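Local coordinates for hypothetical protein (Leishmania major, PDB 3LJN) that is of unknown function but is an ankyrin-repeat protein, a class whose elongated helical stacks commonly serve to bind other proteins, at residues H83-I88 with E120-E125; R184-L189 with I221-V226; V283-V288 with E304-L309. One frame throughout, in Å; residues are numbered along the deposited sequence.

Interaction 1: H83-I88 with E120-E125; sequences HGQKPI and ECDERE
Gly84 and Glu123 face each other where two loop backbones run nearly antiparallel (174° between their short directions), and Glu123 N donates to Gly84 O at 3.1 Å. The pair joins neighbouring loops on the finger side of the ankyrin stack: residues 83-88 lead into helix 87-93 through a Lys-Pro-Ile-His run, the counterpart of the Thr-Pro-Leu-His motif of ankyrin repeats, while 120-125 link helix 114-118 to strand 128-129. Gly84 packs against 120-125, with Gly84 O also 3.3 Å from Asp122 CB.

Asp122 shapes its own loop. Asp122 OD1 accepts from Arg124 N at 3.3 Å, met from above the carboxylate plane, which makes an Asx turn; OD2 is taken by Trp144 NE1, so both oxygens of this buried carboxylate are used. Arg124 reaches out with CG anti to its backbone N (chi1 -170°) and an extended chain, bringing its guanidinium against the Gln85 amide. The two flat groups meet tilted by 41°, with Gln85 OE1 off-centre over one guanidinium face. Gln85 NE2 and Arg124 NH1 are 3.2 Å apart, but both are donors, so this is packing and not a bond. Glu123 turns its carboxylate elsewhere, to a salt bridge with Lys171.

At the other end Lys86, the N-cap of helix 87-93, bends at chi2 and chi4 toward the carboxylate of Glu120. The resulting salt bridge is long: Lys86 NZ stands 3.6 Å from Glu120 OE2.

Interaction 2: R184-L189 with I221-V226; sequences RNREAL and INWEDV
Asp225 OD1 is approached twice: Arg186 NH2 forms a salt bridge to it at 2.6 Å, and the backbone N of Val226 adds a weak hydrogen bond from within its own segment. The carboxylate stands nearly upright to the guanidinium, their planes 83° apart, and OD1 meets the Arg186 head group at its edge.

The same guanidinium lies flat on the indole of Trp223, planes 18° apart. Arg186 CZ sits 4.2 Å from the centroid of the Trp223 five-membered ring and only 7° off its normal, a cation-pi contact squarely over the face. Further back along the chain, Arg186 CG rests over the six-membered ring as a CH-pi contact, 3.4 Å from Trp223 CH2. The bend at chi2 of Arg186 lets one side chain run the length of the indole, and Asp225 then holds its far end.

This stack joins the starts of helices 186-195 and 224-231 in the ankyrin solenoid. Asn185, N-cap of the first, accepts from Ala188 N through OD1 while its ND2 donates to Val146 O, in helix 141-147.

Around the indole, Ile221 CG2 lies against the face opposite Arg186, and the same methyl touches Arg184 CD at 4.1 Å. Leu189 sits at the ring's edge, its CD1 in the indole plane 3.7 Å from Trp223 CZ3. Its second branch turns to helix 224-231, where Leu189 CD2 meets Val226 CG1 at 3.9 Å, and Met181 of helix 176-182 touches Ile221, Trp223 and Val226.

Interaction 3: V283-V288 with E304-L309; sequences VLPDRV and EVLQLL
Leu306 is the bump here, and Val283, Pro285 and Val288 make the hollow it fills. Its CG lies anti to the carbonyl carbon (chi1 -64°), which carries the forked end off the helix and across to the loop, where the two methyls part company. Leu306 CD2 goes inward between two valines, 3.8 Å from Val283 CG1 and 4.0 Å from Val288 CG2. Leu306 CD1 takes the outer place, against the proline ring at Pro285 CB, 3.8 Å away.

Val283 returns the favour. With one branch on Leu306, it turns the other up the helix, where Val283 CG2 lies 4.1 Å from Leu309 CG, so the valine as a whole sits between Leu306 and Leu309. The 3-10 turn 285-287 curls the loop so that Pro285 and Val288 both come round to the same leucine. No hydrogen bond joins the two segments, although Val283 N is held by the side chain of Gln310 just beyond.

Elsewhere on the helix Val305 and Leu308 pack on helix 257-266. Helix 300-317 is the last modelled helix, and an irregular loop folds over it, consistent with a capping element at the C-terminal end of an ankyrin-type solenoid.

Overall arrangement
From the N terminus the three contacts come strictly in series; none nests in or crosses another. Interaction 1 closes a loop of 31 intervening residues, mostly helical, and ties the loop before helix 87-93 to the one after helix 114-118. Interaction 2 closes one of the same length further along the solenoid, joining the starts of helices 186-195 and 224-231 instead. Interaction 3 spans only 15 residues and folds a loop onto the last modelled helix. The centres of interactions 1 and 2 are 27 Å apart, those of interactions 2 and 3 are 26 Å apart, and those of interactions 1 and 3 are 48 Å apart. Interactions 2 and 3 lie on the same side of the chain's centre, interaction 1 on the other.

Interaction 1: H83-I88 with E120-E125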
loop_
_atom_site.group_PDB
_atom_site.type_symbol
_atom_site.label_atom_id
_atom_site.label_comp_id
_atom_site.label_asym_id
_atom_site.label_seq_id
_atom_site.Cartn_x
_atom_site.Cartn_y
_atom_site.Cartn_z
ATOM N N HIS A 83 16.065 -8.392 13.554
ATOM C CA HIS A 83 14.813 -9.121 13.602
ATOM C C HIS A 83 14.024 -8.758 12.340
ATOM O O HIS A 83 12.842 -8.470 12.401
ATOM C CB HIS A 83 14.020 -8.772 14.873
ATOM C CG HIS A 83 14.744 -9.072 16.156
ATOM N ND1 HIS A 83 15.395 -10.266 16.388
ATOM C CD2 HIS A 83 14.885 -8.342 17.293
ATOM C CE1 HIS A 83 15.921 -10.253 17.601
ATOM N NE2 HIS A 83 15.626 -9.097 18.170
ATOM N N GLY A 84 14.708 -8.734 11.200
ATOM C CA GLY A 84 14.062 -8.505 9.910
ATOM C C GLY A 84 13.734 -7.068 9.580
ATOM O O GLY A 84 13.090 -6.799 8.589
ATOM N N GLN A 85 14.196 -6.129 10.382
ATOM C CA GLN A 85 13.776 -4.745 10.202
ATOM C C GLN A 85 14.908 -3.754 10.004
ATOM O O GLN A 85 16.033 -3.957 10.456
ATOM C CB GLN A 85 12.899 -4.319 11.376
ATOM C CG GLN A 85 11.579 -5.089 11.408
ATOM C CD GLN A 85 10.647 -4.568 12.465
ATOM O OE1 GLN A 85 11.005 -4.533 13.652
ATOM N NE2 GLN A 85 9.436 -4.143 12.050
ATOM N N LYS A 86 14.565 -2.673 9.320
ATOM C CA LYS A 86 15.466 -1.600 8.997
ATOM C C LYS A 86 15.046 -0.424 9.866
ATOM O O LYS A 86 13.887 -0.336 10.230
ATOM C CB LYS A 86 15.272 -1.248 7.531
ATOM C CG LYS A 86 16.539 -1.060 6.760
ATOM C CD LYS A 86 17.173 -2.384 6.435
ATOM C CE LYS A 86 18.278 -2.202 5.419
ATOM N NZ LYS A 86 17.842 -1.290 4.297
ATOM N N PRO A 87 15.963 0.507 10.177
ATOM C CA PRO A 87 15.670 1.592 11.131
ATOM C C PRO A 87 14.423 2.445 10.877
ATOM O O PRO A 87 13.842 2.961 11.832
ATOM C CB PRO A 87 16.914 2.454 11.042
ATOM C CG PRO A 87 17.999 1.469 10.688
ATOM C CD PRO A 87 17.346 0.611 9.674
ATOM N N ILE A 88 14.006 2.602 9.625
ATOM C CA ILE A 88 12.738 3.280 9.359
ATOM C C ILE A 88 11.568 2.500 9.969
ATOM O O ILE A 88 10.672 3.098 10.569
ATOM C CB ILE A 88 12.477 3.498 7.846
ATOM C CG1 ILE A 88 11.093 4.132 7.602
ATOM C CG2 ILE A 88 12.570 2.170 7.056
ATOM C CD1 ILE A 88 10.757 5.304 8.504
ATOM N N GLU A 120 11.005 1.107 1.525
ATOM C CA GLU A 120 11.739 -0.136 1.808
ATOM C C GLU A 120 10.824 -1.208 2.379
ATOM O O GLU A 120 9.880 -0.912 3.117
ATOM C CB GLU A 120 12.862 0.103 2.822
ATOM C CG GLU A 120 14.133 0.727 2.248
ATOM C CD GLU A 120 15.168 -0.294 1.761
ATOM O OE1 GLU A 120 16.161 0.139 1.122
ATOM O OE2 GLU A 120 15.006 -1.515 2.022
ATOM N N CYS A 121 11.139 -2.459 2.067
ATOM C CA CYS A 121 10.369 -3.588 2.559
ATOM C C CYS A 121 11.139 -4.367 3.633
ATOM O O CYS A 121 12.333 -4.626 3.487
ATOM C CB CYS A 121 10.020 -4.499 1.391
ATOM S SG CYS A 121 8.373 -5.136 1.494
ATOM N N ASP A 122 10.460 -4.734 4.715
ATOM C CA ASP A 122 11.086 -5.576 5.736
ATOM C C ASP A 122 11.103 -7.017 5.246
ATOM O O ASP A 122 10.612 -7.312 4.155
ATOM C CB ASP A 122 10.419 -5.417 7.123
ATOM C CG ASP A 122 9.023 -6.024 7.210
ATOM O OD1 ASP A 122 8.729 -6.980 6.471
ATOM O OD2 ASP A 122 8.219 -5.550 8.055
ATOM N N GLU A 123 11.710 -7.902 6.022
ATOM C CA GLU A 123 11.776 -9.306 5.655
ATOM C C GLU A 123 11.327 -10.098 6.882
ATOM O O GLU A 123 12.046 -10.932 7.403
ATOM C CB GLU A 123 13.188 -9.674 5.160
ATOM C CG GLU A 123 13.890 -8.544 4.360
ATOM C CD GLU A 123 14.763 -9.024 3.182
ATOM O OE1 GLU A 123 15.435 -10.081 3.293
ATOM O OE2 GLU A 123 14.784 -8.315 2.142
ATOM N N ARG A 124 10.105 -9.811 7.323
ATOM C CA ARG A 124 9.572 -10.301 8.589
ATOM C C ARG A 124 8.282 -11.106 8.375
ATOM O O ARG A 124 7.236 -10.526 8.095
ATOM C CB ARG A 124 9.301 -9.102 9.504
ATOM C CG ARG A 124 8.978 -9.449 10.937
ATOM C CD ARG A 124 8.530 -8.222 11.733
ATOM N NE ARG A 124 8.848 -8.351 13.162
ATOM C CZ ARG A 124 8.566 -7.444 14.102
ATOM N NH1 ARG A 124 7.932 -6.313 13.791
ATOM N NH2 ARG A 124 8.919 -7.670 15.366
ATOM N N GLU A 125 8.361 -12.434 8.516
ATOM C CA GLU A 125 7.186 -13.312 8.338
ATOM C C GLU A 125 6.189 -13.163 9.495
ATOM O O GLU A 125 6.585 -13.108 10.653
ATOM C CB GLU A 125 7.611 -14.772 8.176
#

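Interaction 2: R184-L189 with I221-V226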
loop_
_atom_site.group_PDB
_atom_site.type_symbol
_atom_site.label_atom_id
_atom_site.label_comp_id
_atom_site.label_asym_id
_atom_site.label_seq_id
_atom_site.Cartn_x
_atom_site.Cartn_y
_atom_site.Cartn_z
ATOM N N ARG A 184 -10.736 -3.743 5.521
ATOM C CA ARG A 184 -11.878 -2.831 5.515
ATOM C C ARG A 184 -11.705 -1.694 6.506
ATOM O O ARG A 184 -12.580 -1.430 7.324
ATOM C CB ARG A 184 -13.202 -3.591 5.739
ATOM C CG ARG A 184 -13.307 -4.802 4.826
ATOM C CD ARG A 184 -14.670 -5.070 4.254
ATOM N NE ARG A 184 -14.859 -6.397 3.634
ATOM C CZ ARG A 184 -13.920 -7.235 3.162
ATOM N NH1 ARG A 184 -12.621 -6.951 3.161
ATOM N NH2 ARG A 184 -14.300 -8.410 2.650
ATOM N N ASN A 185 -10.552 -1.035 6.415
ATOM C CA ASN A 185 -10.237 0.149 7.206
ATOM C C ASN A 185 -10.414 1.391 6.359
ATOM O O ASN A 185 -9.497 1.777 5.648
ATOM C CB ASN A 185 -8.789 0.067 7.698
ATOM C CG ASN A 185 -8.298 1.360 8.377
ATOM O OD1 ASN A 185 -8.996 2.374 8.432
ATOM N ND2 ASN A 185 -7.077 1.314 8.888
ATOM N N ARG A 186 -11.581 2.027 6.441
ATOM C CA ARG A 186 -11.862 3.192 5.588
ATOM C C ARG A 186 -11.090 4.454 5.959
ATOM O O ARG A 186 -10.466 5.045 5.094
ATOM C CB ARG A 186 -13.359 3.505 5.518
ATOM C CG ARG A 186 -13.940 3.291 4.130
ATOM C CD ARG A 186 -14.745 4.498 3.680
ATOM N NE ARG A 186 -15.329 4.311 2.351
ATOM C CZ ARG A 186 -16.395 3.556 2.086
ATOM N NH1 ARG A 186 -17.018 2.884 3.054
ATOM N NH2 ARG A 186 -16.840 3.458 0.835
ATOM N N GLU A 187 -11.129 4.874 7.220
ATOM C CA GLU A 187 -10.387 6.074 7.651
ATOM C C GLU A 187 -8.967 6.136 7.093
ATOM O O GLU A 187 -8.499 7.193 6.676
ATOM C CB GLU A 187 -10.344 6.182 9.173
ATOM C CG GLU A 187 -11.589 6.839 9.770
ATOM C CD GLU A 187 -11.311 7.543 11.101
ATOM O OE1 GLU A 187 -11.312 6.860 12.151
ATOM O OE2 GLU A 187 -11.102 8.781 11.098
ATOM N N ALA A 188 -8.289 4.996 7.079
ATOM C CA ALA A 188 -6.953 4.898 6.503
ATOM C C ALA A 188 -6.972 5.136 4.999
ATOM O O ALA A 188 -6.133 5.859 4.492
ATOM C CB ALA A 188 -6.342 3.542 6.810
ATOM N N LEU A 189 -7.927 4.543 4.294
ATOM C CA LEU A 189 -7.984 4.642 2.830
ATOM C C LEU A 189 -8.279 6.051 2.318
ATOM O O LEU A 189 -7.689 6.490 1.327
ATOM C CB LEU A 189 -9.015 3.659 2.252
ATOM C CG LEU A 189 -9.156 3.645 0.722
ATOM C CD1 LEU A 189 -9.358 2.249 0.227
ATOM C CD2 LEU A 189 -10.286 4.531 0.246
ATOM N N ILE A 221 -15.274 -5.953 -2.681
ATOM C CA ILE A 221 -15.440 -5.496 -1.304
ATOM C C ILE A 221 -16.771 -4.798 -1.088
ATOM O O ILE A 221 -17.200 -4.611 0.047
ATOM C CB ILE A 221 -14.324 -4.510 -0.962
ATOM C CG1 ILE A 221 -12.992 -5.243 -0.929
ATOM C CG2 ILE A 221 -14.560 -3.824 0.358
ATOM C CD1 ILE A 221 -11.882 -4.363 -0.473
ATOM N N ASN A 222 -17.412 -4.419 -2.186
ATOM C CA ASN A 222 -18.652 -3.645 -2.178
ATOM C C ASN A 222 -18.462 -2.204 -1.682
ATOM O O ASN A 222 -19.290 -1.662 -0.947
ATOM C CB ASN A 222 -19.767 -4.356 -1.401
ATOM C CG ASN A 222 -21.149 -3.795 -1.718
ATOM O OD1 ASN A 222 -21.337 -3.064 -2.698
ATOM N ND2 ASN A 222 -22.119 -4.131 -0.881
ATOM N N TRP A 223 -17.370 -1.595 -2.127
ATOM C CA TRP A 223 -17.099 -0.192 -1.898
ATOM C C TRP A 223 -17.315 0.557 -3.211
ATOM O O TRP A 223 -16.360 0.894 -3.908
ATOM C CB TRP A 223 -15.672 -0.037 -1.366
ATOM C CG TRP A 223 -15.570 -0.265 0.123
ATOM C CD1 TRP A 223 -16.543 -0.758 0.956
ATOM C CD2 TRP A 223 -14.426 -0.006 0.958
ATOM N NE1 TRP A 223 -16.080 -0.811 2.246
ATOM C CE2 TRP A 223 -14.785 -0.363 2.279
ATOM C CE3 TRP A 223 -13.136 0.503 0.720
ATOM C CZ2 TRP A 223 -13.897 -0.232 3.356
ATOM C CZ3 TRP A 223 -12.259 0.632 1.797
ATOM C CH2 TRP A 223 -12.645 0.269 3.096
ATOM N N GLU A 224 -18.583 0.808 -3.545
ATOM C CA GLU A 224 -18.943 1.373 -4.853
ATOM C C GLU A 224 -18.395 2.779 -5.061
ATOM O O GLU A 224 -17.902 3.084 -6.132
ATOM C CB GLU A 224 -20.464 1.375 -5.072
ATOM C CG GLU A 224 -20.881 1.631 -6.541
ATOM C CD GLU A 224 -22.396 1.615 -6.779
ATOM O OE1 GLU A 224 -23.180 1.664 -5.804
ATOM O OE2 GLU A 224 -22.809 1.564 -7.956
ATOM N N ASP A 225 -18.488 3.621 -4.037
ATOM C CA ASP A 225 -18.091 5.039 -4.140
ATOM C C ASP A 225 -16.573 5.259 -4.214
ATOM O O ASP A 225 -16.101 6.208 -4.846
ATOM C CB ASP A 225 -18.678 5.841 -2.976
ATOM C CG ASP A 225 -18.548 5.122 -1.640
ATOM O OD1 ASP A 225 -17.737 4.166 -1.532
ATOM O OD2 ASP A 225 -19.282 5.507 -0.699
ATOM N N VAL A 226 -15.818 4.388 -3.554
ATOM C CA VAL A 226 -14.363 4.413 -3.639
ATOM C C VAL A 226 -13.944 3.924 -5.004
ATOM O O VAL A 226 -12.942 4.372 -5.535
ATOM C CB VAL A 226 -13.711 3.532 -2.557
ATOM C CG1 VAL A 226 -12.261 3.337 -2.846
ATOM C CG2 VAL A 226 -13.887 4.160 -1.188
#

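Interaction 3: V283-V288 with E304-L309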
loop_
_atom_site.group_PDB
_atom_site.type_symbol
_atom_site.label_atom_id
_atom_site.label_comp_id
_atom_site.label_asym_id
_atom_site.label_seq_id
_atom_site.Cartn_x
_atom_site.Cartn_y
_atom_site.Cartn_z
ATOM N N VAL A 283 -28.812 -10.752 -23.647
ATOM C CA VAL A 283 -28.255 -10.959 -22.314
ATOM C C VAL A 283 -29.018 -12.090 -21.609
ATOM O O VAL A 283 -30.243 -12.120 -21.627
ATOM C CB VAL A 283 -28.310 -9.673 -21.474
ATOM C CG1 VAL A 283 -27.702 -9.904 -20.099
ATOM C CG2 VAL A 283 -27.568 -8.571 -22.180
ATOM N N LEU A 284 -28.280 -13.020 -21.003
ATOM C CA LEU A 284 -28.865 -14.192 -20.347
ATOM C C LEU A 284 -28.571 -14.138 -18.844
ATOM O O LEU A 284 -27.462 -14.434 -18.417
ATOM C CB LEU A 284 -28.296 -15.460 -20.982
ATOM C CG LEU A 284 -28.669 -15.587 -22.465
ATOM C CD1 LEU A 284 -27.645 -16.395 -23.242
ATOM C CD2 LEU A 284 -30.068 -16.179 -22.631
ATOM N N PRO A 285 -29.564 -13.744 -18.035
ATOM C CA PRO A 285 -29.309 -13.543 -16.602
ATOM C C PRO A 285 -28.863 -14.798 -15.835
ATOM O O PRO A 285 -28.216 -14.674 -14.794
ATOM C CB PRO A 285 -30.658 -13.049 -16.065
ATOM C CG PRO A 285 -31.496 -12.715 -17.263
ATOM C CD PRO A 285 -30.985 -13.546 -18.379
ATOM N N ASP A 286 -29.203 -15.986 -16.339
ATOM C CA ASP A 286 -28.743 -17.251 -15.745
ATOM C C ASP A 286 -27.233 -17.408 -15.852
ATOM O O ASP A 286 -26.630 -18.091 -15.052
ATOM C CB ASP A 286 -29.375 -18.461 -16.440
ATOM C CG ASP A 286 -30.871 -18.308 -16.666
ATOM O OD1 ASP A 286 -31.579 -17.790 -15.755
ATOM O OD2 ASP A 286 -31.324 -18.707 -17.770
ATOM N N ARG A 287 -26.624 -16.799 -16.857
ATOM C CA ARG A 287 -25.172 -16.815 -16.975
ATOM C C ARG A 287 -24.471 -15.909 -15.957
ATOM O O ARG A 287 -23.242 -15.831 -15.965
ATOM C CB ARG A 287 -24.728 -16.372 -18.362
ATOM C CG ARG A 287 -25.099 -17.279 -19.486
ATOM C CD ARG A 287 -24.178 -16.975 -20.644
ATOM N NE ARG A 287 -24.654 -17.451 -21.932
ATOM C CZ ARG A 287 -23.915 -17.479 -23.033
ATOM N NH1 ARG A 287 -22.657 -17.061 -22.996
ATOM N NH2 ARG A 287 -24.429 -17.938 -24.169
ATOM N N VAL A 288 -25.225 -15.216 -15.104
ATOM C CA VAL A 288 -24.610 -14.291 -14.157
ATOM C C VAL A 288 -24.474 -14.900 -12.753
ATOM O O VAL A 288 -25.457 -15.402 -12.177
ATOM C CB VAL A 288 -25.372 -12.955 -14.090
ATOM C CG1 VAL A 288 -24.618 -11.962 -13.194
ATOM C CG2 VAL A 288 -25.579 -12.389 -15.516
ATOM N N GLU A 304 -31.882 -3.757 -13.530
ATOM C CA GLU A 304 -31.280 -2.571 -14.141
ATOM C C GLU A 304 -29.949 -2.810 -14.852
ATOM O O GLU A 304 -29.858 -2.560 -16.044
ATOM C CB GLU A 304 -31.105 -1.477 -13.080
ATOM C CG GLU A 304 -30.939 -0.065 -13.656
ATOM C CD GLU A 304 -30.969 1.051 -12.577
ATOM O OE1 GLU A 304 -30.919 0.720 -11.358
ATOM O OE2 GLU A 304 -31.031 2.263 -12.957
ATOM N N VAL A 305 -28.929 -3.289 -14.143
ATOM C CA VAL A 305 -27.596 -3.500 -14.756
ATOM C C VAL A 305 -27.622 -4.351 -16.040
ATOM O O VAL A 305 -26.809 -4.143 -16.945
ATOM C CB VAL A 305 -26.585 -4.145 -13.789
ATOM C CG1 VAL A 305 -26.284 -3.233 -12.623
ATOM C CG2 VAL A 305 -27.094 -5.446 -13.295
ATOM N N LEU A 306 -28.555 -5.299 -16.118
ATOM C CA LEU A 306 -28.668 -6.193 -17.261
ATOM C C LEU A 306 -29.462 -5.563 -18.366
ATOM O O LEU A 306 -29.303 -5.910 -19.532
ATOM C CB LEU A 306 -29.373 -7.472 -16.853
ATOM C CG LEU A 306 -28.703 -8.386 -15.836
ATOM C CD1 LEU A 306 -29.727 -9.445 -15.425
ATOM C CD2 LEU A 306 -27.463 -9.006 -16.432
ATOM N N GLN A 307 -30.361 -4.668 -17.998
ATOM C CA GLN A 307 -31.052 -3.868 -18.994
ATOM C C GLN A 307 -30.044 -2.876 -19.664
ATOM O O GLN A 307 -30.051 -2.697 -20.878
ATOM C CB GLN A 307 -32.259 -3.172 -18.349
ATOM C CG GLN A 307 -33.316 -2.751 -19.354
ATOM C CD GLN A 307 -34.725 -2.530 -18.758
ATOM O OE1 GLN A 307 -35.113 -3.166 -17.763
ATOM N NE2 GLN A 307 -35.508 -1.641 -19.401
ATOM N N LEU A 308 -29.158 -2.275 -18.861
ATOM C CA LEU A 308 -28.099 -1.393 -19.363
ATOM C C LEU A 308 -27.134 -2.115 -20.269
ATOM O O LEU A 308 -26.729 -1.588 -21.304
ATOM C CB LEU A 308 -27.275 -0.807 -18.215
ATOM C CG LEU A 308 -27.929 0.244 -17.325
ATOM C CD1 LEU A 308 -26.864 0.841 -16.420
ATOM C CD2 LEU A 308 -28.643 1.317 -18.137
ATOM N N LEU A 309 -26.732 -3.308 -19.850
ATOM C CA LEU A 309 -25.870 -4.147 -20.666
ATOM C C LEU A 309 -26.533 -4.533 -21.985
ATOM O O LEU A 309 -25.846 -4.694 -22.986
ATOM C CB LEU A 309 -25.460 -5.399 -19.897
ATOM C CG LEU A 309 -24.504 -6.357 -20.624
ATOM C CD1 LEU A 309 -23.190 -5.704 -21.048
ATOM C CD2 LEU A 309 -24.233 -7.548 -19.731
#